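Side-chain contacts in TetR transcriptional regulator (Chloroflexus aurantiacus, PDB 3QBM), which probably binds DNA and regulates transcription as a TetR-family protein, assembling as two subunits, with magnesium bound in the crystal: residues R11-A16 / A55-D60; A75-K78 / D82-I85; P105-A110 / T164-V169; P150-D155 / Q194-A199. All coordinates share one frame; numbering follows the deposited sequence.

From the N terminus, interaction 1 comes first: it brings helix 2-23 against helix 51-74 and closes a loop that holds the predicted helix-turn-helix. Interaction 2 follows in series, folding the turn after helix 51-74 onto helix 80-92, with only three residues between its segments. Interactions 3 and 4 cross, since their segments alternate along the chain: 105-110 reaches helix 154-175, whose lead-in and first residues, 150-155, meet the C-terminal end in 194-199. F59 of interaction 1 packs on I106 and T109 of interaction 3, joining the DNA-binding part to the C-terminal domain. At the other end, D82 of interaction 2 and R197 of interaction 4 form a long, weak ion pair.

Interaction 1: R11-A16 / A55-D60; sequences RVVAQA and ALAAFD
A57 and A58 on helix 51-74 receive V13 and A16 of helix 2-23, a crossing within the helix-turn-helix DNA-binding domain of the TetR family. The two short segments run nearly perpendicular, with a signed crossing angle of -82° and axes only 8.2 Å apart at their closest. The alanines at the crossing, A57 and A58 facing V13 and A16, allow that approach. At A57 both the methyl and the backbone are used. V13 places CG2 3.6 Å from A57 CB, while its other branch, CG1, lies 3.4 Å from A57 O. With CG1 anti to its own backbone N (chi1 162°), V13 spreads its two methyls so that one meets a side chain and the other a peptide group. The next residue, A58, brings the backbones nearest: its CA is 4.7 Å from V13 CA, and V13 CG1 reaches 3.6 Å from A58 CA. The methyl of A58 then packs against the first helix itself, 3.8 Å from V13 O and 4.0 Å from A16 CB, so the two alanine methyls meet directly one turn beyond V13. Around this buried patch, Y61 and F48 also touch V13, and L54 touches A16. F59 faces away from helix 2-23, with its ring packed on I106 and T109 of helix 105-113, so that one helix serves both the DNA-binding domain and the C-terminal core. D60 continues that outward link: its OD2 forms a salt bridge with NH2 of R123 on helix 118-144.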
# COMPACT_ATOMS: atom_id res chain seq x y z
N ARG A 11 20.45 -8.56 -17.38
CA ARG A 11 19.24 -8.72 -18.19
C ARG A 11 18.19 -9.59 -17.50
O ARG A 11 17.01 -9.26 -17.51
CB ARG A 11 19.56 -9.35 -19.55
CG ARG A 11 20.43 -8.53 -20.50
CD ARG A 11 20.80 -9.40 -21.72
NE ARG A 11 21.09 -8.63 -22.93
CZ ARG A 11 22.28 -8.14 -23.28
NH1 ARG A 11 23.37 -8.36 -22.54
NH2 ARG A 11 22.39 -7.44 -24.41
N VAL A 12 18.60 -10.71 -16.94
CA VAL A 12 17.63 -11.58 -16.29
C VAL A 12 17.00 -10.86 -15.09
O VAL A 12 15.80 -10.85 -14.96
CB VAL A 12 18.25 -12.92 -15.86
CG1 VAL A 12 17.22 -13.76 -15.13
CG2 VAL A 12 18.77 -13.67 -17.09
N VAL A 13 17.84 -10.26 -14.24
CA VAL A 13 17.36 -9.58 -13.05
C VAL A 13 16.37 -8.48 -13.43
O VAL A 13 15.33 -8.34 -12.79
CB VAL A 13 18.53 -8.99 -12.21
CG1 VAL A 13 18.03 -7.97 -11.27
CG2 VAL A 13 19.27 -10.09 -11.45
N ALA A 14 16.68 -7.73 -14.48
CA ALA A 14 15.79 -6.63 -14.94
C ALA A 14 14.43 -7.18 -15.41
O ALA A 14 13.38 -6.66 -15.07
CB ALA A 14 16.44 -5.79 -16.04
N GLN A 15 14.46 -8.25 -16.18
CA GLN A 15 13.19 -8.86 -16.63
C GLN A 15 12.40 -9.52 -15.49
O GLN A 15 11.17 -9.46 -15.45
CB GLN A 15 13.46 -9.89 -17.72
CG GLN A 15 14.14 -9.31 -18.98
CD GLN A 15 13.28 -8.30 -19.70
OE1 GLN A 15 12.04 -8.38 -19.69
NE2 GLN A 15 13.93 -7.32 -20.32
N ALA A 16 13.12 -10.18 -14.58
CA ALA A 16 12.45 -10.82 -13.42
C ALA A 16 11.74 -9.74 -12.61
O ALA A 16 10.58 -9.90 -12.23
CB ALA A 16 13.44 -11.54 -12.55
N ALA A 55 14.93 -13.63 -7.01
CA ALA A 55 13.98 -12.67 -6.47
C ALA A 55 14.68 -11.54 -5.70
O ALA A 55 14.33 -10.35 -5.82
CB ALA A 55 12.97 -13.40 -5.58
N LEU A 56 15.65 -11.90 -4.87
CA LEU A 56 16.44 -10.92 -4.10
C LEU A 56 17.23 -10.01 -4.99
O LEU A 56 17.29 -8.79 -4.76
CB LEU A 56 17.37 -11.60 -3.10
CG LEU A 56 16.74 -12.37 -1.94
CD1 LEU A 56 17.79 -13.16 -1.15
CD2 LEU A 56 15.87 -11.44 -1.02
N ALA A 57 17.85 -10.57 -6.02
CA ALA A 57 18.62 -9.75 -6.95
C ALA A 57 17.69 -8.82 -7.74
O ALA A 57 18.02 -7.65 -7.93
CB ALA A 57 19.42 -10.63 -7.87
N ALA A 58 16.52 -9.34 -8.13
CA ALA A 58 15.48 -8.58 -8.84
C ALA A 58 14.97 -7.43 -7.98
O ALA A 58 14.72 -6.34 -8.52
CB ALA A 58 14.30 -9.48 -9.26
N PHE A 59 14.79 -7.63 -6.67
CA PHE A 59 14.42 -6.51 -5.82
C PHE A 59 15.55 -5.46 -5.72
O PHE A 59 15.30 -4.25 -5.84
CB PHE A 59 14.05 -6.91 -4.41
CG PHE A 59 13.60 -5.74 -3.57
CD1 PHE A 59 12.31 -5.30 -3.63
CD2 PHE A 59 14.52 -5.02 -2.79
CE1 PHE A 59 11.91 -4.17 -2.92
CE2 PHE A 59 14.13 -3.90 -2.07
CZ PHE A 59 12.84 -3.49 -2.12
N ASP A 60 16.77 -5.92 -5.47
CA ASP A 60 17.92 -5.00 -5.37
C ASP A 60 17.99 -4.11 -6.60
O ASP A 60 18.33 -2.92 -6.52
CB ASP A 60 19.23 -5.78 -5.18
CG ASP A 60 19.33 -6.40 -3.82
OD1 ASP A 60 18.52 -6.06 -2.91
OD2 ASP A 60 20.17 -7.29 -3.65

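Interaction 2: A75-K78 / D82-I85; sequences AGHK and DTII
H77 and T83 bring their backbones to a CA-CA distance of 5.7 Å where the irregular chain after helix 51-74 turns back over the start of helix 80-92, the connection that leads into the TetR-family C-terminal domain. The H77 side chain crosses those of D82 and T83 at an oblique angle: its CB is 3.3 Å from T83 OG1, and D82 O sits 4.1 Å above the plane of the imidazole, over its centre. The CG of H77 stands anti to its carbonyl carbon (chi1 -66°), which lays the ring over the D82-T83 backbone. Direct polar bonds between the segments are replaced by two waters. One accepts from H77 N and joins T83 OG1 at 3.1 Å; that hydroxyl is also hydrogen-bonded to H79 O. The other donates to D82 OD2 at 2.8 Å and accepts from K78 N at 2.9 Å, with a further weak link in the plane of the imidazole to H77 ND1. D82 OD1 forms a long, weak ion pair with R197. Beneath this polar surface, helix 80-92 is seated on two others: T83 and I84 touch L138 of helix 118-144, and I84 and I85 rest on helix 179-196.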
# COMPACT_ATOMS: atom_id res chain seq x y z
N ALA A 75 17.74 16.42 -7.30
CA ALA A 75 18.98 17.12 -7.58
C ALA A 75 18.76 18.57 -8.01
O ALA A 75 17.86 18.88 -8.80
CB ALA A 75 19.77 16.39 -8.66
N GLY A 76 19.55 19.45 -7.42
CA GLY A 76 19.67 20.82 -7.87
C GLY A 76 18.74 21.88 -7.38
O GLY A 76 18.71 22.93 -7.98
N HIS A 77 17.95 21.62 -6.33
CA HIS A 77 17.03 22.62 -5.80
C HIS A 77 17.80 23.63 -4.91
O HIS A 77 18.84 23.32 -4.32
CB HIS A 77 15.85 21.97 -5.06
CG HIS A 77 14.96 21.17 -5.96
ND1 HIS A 77 13.95 21.74 -6.70
CD2 HIS A 77 14.96 19.86 -6.28
CE1 HIS A 77 13.36 20.81 -7.43
NE2 HIS A 77 13.97 19.67 -7.21
N LYS A 78 17.28 24.84 -4.82
CA LYS A 78 17.98 25.93 -4.14
C LYS A 78 17.48 26.16 -2.71
O LYS A 78 18.05 27.00 -2.02
CB LYS A 78 17.86 27.25 -4.94
CG LYS A 78 16.43 27.77 -5.15
CD LYS A 78 16.37 28.97 -6.09
CE LYS A 78 14.93 29.35 -6.43
NZ LYS A 78 14.88 30.39 -7.52
N ASP A 82 11.86 23.10 -1.28
CA ASP A 82 11.71 22.74 -2.70
C ASP A 82 12.14 21.30 -2.89
O ASP A 82 11.50 20.56 -3.62
CB ASP A 82 12.52 23.66 -3.62
CG ASP A 82 12.01 25.11 -3.62
OD1 ASP A 82 10.94 25.39 -3.08
OD2 ASP A 82 12.70 25.96 -4.17
N THR A 83 13.24 20.91 -2.25
CA THR A 83 13.73 19.55 -2.35
C THR A 83 12.77 18.54 -1.75
O THR A 83 12.50 17.48 -2.33
CB THR A 83 15.12 19.40 -1.67
OG1 THR A 83 15.97 20.48 -2.07
CG2 THR A 83 15.70 18.05 -2.04
N ILE A 84 12.18 18.89 -0.61
CA ILE A 84 11.23 17.97 0.02
C ILE A 84 9.96 17.82 -0.86
O ILE A 84 9.45 16.73 -1.05
CB ILE A 84 10.87 18.38 1.46
CG1 ILE A 84 12.09 18.18 2.36
CG2 ILE A 84 9.77 17.48 1.98
CD1 ILE A 84 12.03 18.94 3.71
N ILE A 85 9.49 18.92 -1.42
CA ILE A 85 8.32 18.88 -2.31
C ILE A 85 8.66 18.09 -3.62
O ILE A 85 7.82 17.41 -4.17
CB ILE A 85 7.81 20.33 -2.55
CG1 ILE A 85 7.24 20.90 -1.27
CG2 ILE A 85 6.77 20.36 -3.69
CD1 ILE A 85 6.70 22.31 -1.38
O HOH W 1 18.27 19.67 -4.03
O HOH W 2 14.66 25.01 -6.00

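Interaction 3: P105-A110 / T164-V169; sequences PILNTA and TMEGAV
L107 and E166 carry this buried contact, with V169 extending it along the second helix. One methyl of L107, CD2, reaches 3.5 Å from E166 O and 3.9 Å from V169 CG1, sliding past the valine in the opposite direction. Nearer its backbone, L107 CB lies 3.6 Å from E166 OE1. The glutamate chain is bent at its second torsion (chi2 -74°), bringing the carboxylate back over the start of helix 105-113; there its other oxygen, OE2, is 4.0 Å from I106 CB. Neither carboxylate oxygen has a polar partner in the model, so the apolar surroundings may well raise the pKa of E166. With E166 cut back to an alanine, L107 CB and I106 CB would probably lose the carboxylate that lies against them, leaving a gap beside the leucine. Both helices belong to the all-helical C-terminal domain of the TetR family, and the segments 105-110 and 164-169 cross at -79°, their axes 10.3 Å apart at the closest. Next outward, W131 of helix 118-144 touches both I106 and E166, F91 of helix 80-92 touches E166 and V169, and M170 of the second subunit packs on L107 and E166, placing the contact at the dimer interface. The first turn of helix 105-113 is secured by P105 O, which accepts from T109 N and from T109 OG1, the latter at 2.7 Å. I111, one turn further along, has its side chain about 4 Å from that of L107 and, with D114, takes part in a magnesium site.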
# COMPACT_ATOMS: atom_id res chain seq x y z
N PRO A 105 7.70 -0.68 -6.75
CA PRO A 105 8.13 -2.01 -6.27
C PRO A 105 8.36 -2.09 -4.77
O PRO A 105 8.35 -3.20 -4.19
CB PRO A 105 9.44 -2.25 -7.02
CG PRO A 105 9.99 -0.87 -7.20
CD PRO A 105 8.79 0.02 -7.46
N ILE A 106 8.52 -0.93 -4.13
CA ILE A 106 8.67 -0.88 -2.68
C ILE A 106 7.32 -1.22 -2.03
O ILE A 106 7.22 -2.12 -1.17
CB ILE A 106 9.22 0.50 -2.22
CG1 ILE A 106 10.45 0.91 -3.04
CG2 ILE A 106 9.59 0.50 -0.72
CD1 ILE A 106 11.58 -0.09 -3.03
N LEU A 107 6.27 -0.49 -2.46
CA LEU A 107 4.90 -0.76 -2.05
C LEU A 107 4.50 -2.20 -2.40
O LEU A 107 3.97 -2.93 -1.55
CB LEU A 107 3.93 0.23 -2.72
CG LEU A 107 2.42 0.06 -2.60
CD1 LEU A 107 1.97 0.12 -1.13
CD2 LEU A 107 1.63 1.07 -3.48
N ASN A 108 4.68 -2.58 -3.65
CA ASN A 108 4.24 -3.90 -4.07
C ASN A 108 4.95 -5.04 -3.29
O ASN A 108 4.32 -6.03 -2.89
CB ASN A 108 4.46 -4.08 -5.57
CG ASN A 108 3.56 -3.20 -6.42
OD1 ASN A 108 2.60 -2.57 -5.93
ND2 ASN A 108 3.89 -3.12 -7.71
N THR A 109 6.27 -4.92 -3.07
CA THR A 109 7.03 -5.93 -2.35
C THR A 109 6.70 -5.89 -0.86
O THR A 109 6.69 -6.94 -0.23
CB THR A 109 8.55 -5.79 -2.57
OG1 THR A 109 8.85 -5.83 -3.99
CG2 THR A 109 9.34 -6.88 -1.81
N ALA A 110 6.34 -4.71 -0.33
CA ALA A 110 5.95 -4.61 1.07
C ALA A 110 4.74 -5.49 1.34
O ALA A 110 4.75 -6.21 2.32
CB ALA A 110 5.60 -3.15 1.46
N THR A 164 1.51 8.78 2.95
CA THR A 164 0.55 9.46 2.07
C THR A 164 0.76 9.16 0.61
O THR A 164 -0.22 8.84 -0.12
CB THR A 164 0.60 10.97 2.30
OG1 THR A 164 0.36 11.22 3.70
CG2 THR A 164 -0.48 11.70 1.46
N MSE A 165 2.00 9.30 0.17
CA MSE A 165 2.33 9.16 -1.24
C MSE A 165 2.19 7.70 -1.68
O MSE A 165 1.61 7.44 -2.74
CB MSE A 165 3.71 9.75 -1.57
CG MSE A 165 3.83 11.26 -1.39
SE MSE A 165 2.33 12.40 -1.97
CE MSE A 165 2.43 12.11 -3.90
N GLU A 166 2.63 6.74 -0.87
CA GLU A 166 2.50 5.34 -1.24
C GLU A 166 1.04 4.91 -1.25
O GLU A 166 0.65 4.17 -2.15
CB GLU A 166 3.31 4.42 -0.31
CG GLU A 166 4.80 4.48 -0.53
CD GLU A 166 5.27 3.79 -1.79
OE1 GLU A 166 4.54 3.74 -2.80
OE2 GLU A 166 6.39 3.28 -1.74
N GLY A 167 0.24 5.35 -0.26
CA GLY A 167 -1.22 5.10 -0.28
C GLY A 167 -1.92 5.68 -1.53
O GLY A 167 -2.79 5.06 -2.15
N ALA A 168 -1.46 6.85 -1.94
CA ALA A 168 -1.99 7.45 -3.15
C ALA A 168 -1.58 6.68 -4.42
O ALA A 168 -2.38 6.58 -5.34
CB ALA A 168 -1.59 8.88 -3.21
N VAL A 169 -0.36 6.16 -4.46
CA VAL A 169 0.09 5.26 -5.55
C VAL A 169 -0.86 4.05 -5.64
O VAL A 169 -1.35 3.72 -6.74
CB VAL A 169 1.52 4.77 -5.37
CG1 VAL A 169 1.85 3.65 -6.38
CG2 VAL A 169 2.50 5.92 -5.55

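Interaction 4: P150-D155 / Q194-A199; sequences PEVDAD and QQVRLA
V196, whose side chain meets V152, is also held through its backbone, which hydrogen-bonds to R149 just ahead of P150, and a second backbone hydrogen bond, between L198 and E147, continues the pairing along the tail. In this part of the TetR-family C-terminal domain, the lead-in to helix 154-175 lies against the end of helix 179-196 and the tail that follows it. The side chains add an apolar layer to this polar frame. V152 and V196 cross at about a right angle, V152 CG2 lying 4.0 Å from V196 CG1 and 4.1 Å from V196 CA. In V196, CG1 is anti to the backbone N (chi1 168°), which points this methyl at V152. V139 of helix 118-144 also touches V152, and I148 touches V196. Past V152, D153 N-caps helix 154-175, its OD1 accepting from R156 N. Toward the C terminus the packing becomes looser and more exposed: the ring carbon CD of P150 meets L198 CD2 at 4.5 Å.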
# COMPACT_ATOMS: atom_id res chain seq x y z
N PRO A 150 12.38 25.15 13.51
CA PRO A 150 13.13 24.20 14.34
C PRO A 150 12.31 23.13 15.05
O PRO A 150 12.86 22.07 15.39
CB PRO A 150 13.84 25.09 15.39
CG PRO A 150 13.52 26.46 15.08
CD PRO A 150 12.58 26.56 13.90
N GLU A 151 11.01 23.38 15.22
CA GLU A 151 10.15 22.46 15.96
C GLU A 151 9.71 21.27 15.12
O GLU A 151 9.12 20.34 15.66
CB GLU A 151 8.91 23.20 16.48
CG GLU A 151 9.27 24.35 17.46
CD GLU A 151 9.66 25.65 16.76
OE1 GLU A 151 9.23 25.85 15.60
OE2 GLU A 151 10.37 26.46 17.37
N VAL A 152 10.02 21.29 13.82
CA VAL A 152 9.62 20.22 12.93
C VAL A 152 10.31 18.91 13.28
O VAL A 152 11.52 18.84 13.38
CB VAL A 152 9.84 20.60 11.45
CG1 VAL A 152 9.59 19.38 10.49
CG2 VAL A 152 8.98 21.81 11.11
N ASP A 153 9.50 17.87 13.51
CA ASP A 153 10.01 16.51 13.76
C ASP A 153 10.21 15.84 12.39
O ASP A 153 9.23 15.51 11.71
CB ASP A 153 9.01 15.74 14.61
CG ASP A 153 9.51 14.39 15.01
OD1 ASP A 153 10.06 13.64 14.15
OD2 ASP A 153 9.35 14.08 16.22
N ALA A 154 11.47 15.65 12.03
CA ALA A 154 11.88 15.17 10.71
C ALA A 154 11.34 13.79 10.40
O ALA A 154 10.79 13.58 9.35
CB ALA A 154 13.39 15.19 10.56
N ASP A 155 11.51 12.86 11.31
CA ASP A 155 11.05 11.51 11.03
C ASP A 155 9.54 11.41 10.99
O ASP A 155 9.02 10.60 10.20
CB ASP A 155 11.59 10.49 12.02
CG ASP A 155 11.46 9.05 11.47
OD1 ASP A 155 12.02 8.77 10.39
OD2 ASP A 155 10.79 8.22 12.10
N GLN A 194 2.99 25.81 4.23
CA GLN A 194 2.29 26.63 5.21
C GLN A 194 2.78 26.44 6.64
O GLN A 194 2.84 27.41 7.40
CB GLN A 194 0.77 26.37 5.16
CG GLN A 194 0.12 26.86 3.88
CD GLN A 194 -1.39 26.65 3.85
OE1 GLN A 194 -1.95 25.92 4.68
NE2 GLN A 194 -2.05 27.28 2.88
N GLN A 195 3.13 25.21 7.01
CA GLN A 195 3.47 24.88 8.39
C GLN A 195 4.88 24.41 8.71
O GLN A 195 5.26 24.42 9.85
CB GLN A 195 2.49 23.81 8.91
CG GLN A 195 1.01 24.21 8.76
CD GLN A 195 0.05 23.33 9.54
OE1 GLN A 195 0.32 22.97 10.70
NE2 GLN A 195 -1.09 23.01 8.96
N VAL A 196 5.65 23.97 7.71
CA VAL A 196 7.01 23.50 7.91
C VAL A 196 8.02 24.57 7.49
O VAL A 196 9.02 24.81 8.21
CB VAL A 196 7.21 22.19 7.18
CG1 VAL A 196 8.71 21.77 7.11
CG2 VAL A 196 6.38 21.07 7.86
N ARG A 197 7.76 25.23 6.36
CA ARG A 197 8.62 26.26 5.83
C ARG A 197 8.58 27.48 6.74
O ARG A 197 7.51 27.96 7.10
CB ARG A 197 8.16 26.67 4.43
CG ARG A 197 9.05 27.64 3.67
CD ARG A 197 8.63 27.71 2.22
NE ARG A 197 9.54 28.56 1.45
CZ ARG A 197 10.00 28.30 0.22
NH1 ARG A 197 9.60 27.23 -0.44
NH2 ARG A 197 10.87 29.13 -0.34
N LEU A 198 9.75 28.03 7.02
CA LEU A 198 9.85 29.21 7.86
C LEU A 198 10.10 30.42 7.01
O LEU A 198 9.46 31.44 7.22
CB LEU A 198 10.97 29.03 8.89
CG LEU A 198 11.26 30.20 9.86
CD1 LEU A 198 10.01 30.56 10.57
CD2 LEU A 198 12.41 29.81 10.83
N ALA A 199 11.09 30.33 6.13
CA ALA A 199 11.44 31.43 5.23
C ALA A 199 12.10 30.85 3.98
O ALA A 199 12.34 29.66 3.92
CB ALA A 199 12.34 32.44 5.90
OXT ALA A 199 12.40 31.58 3.03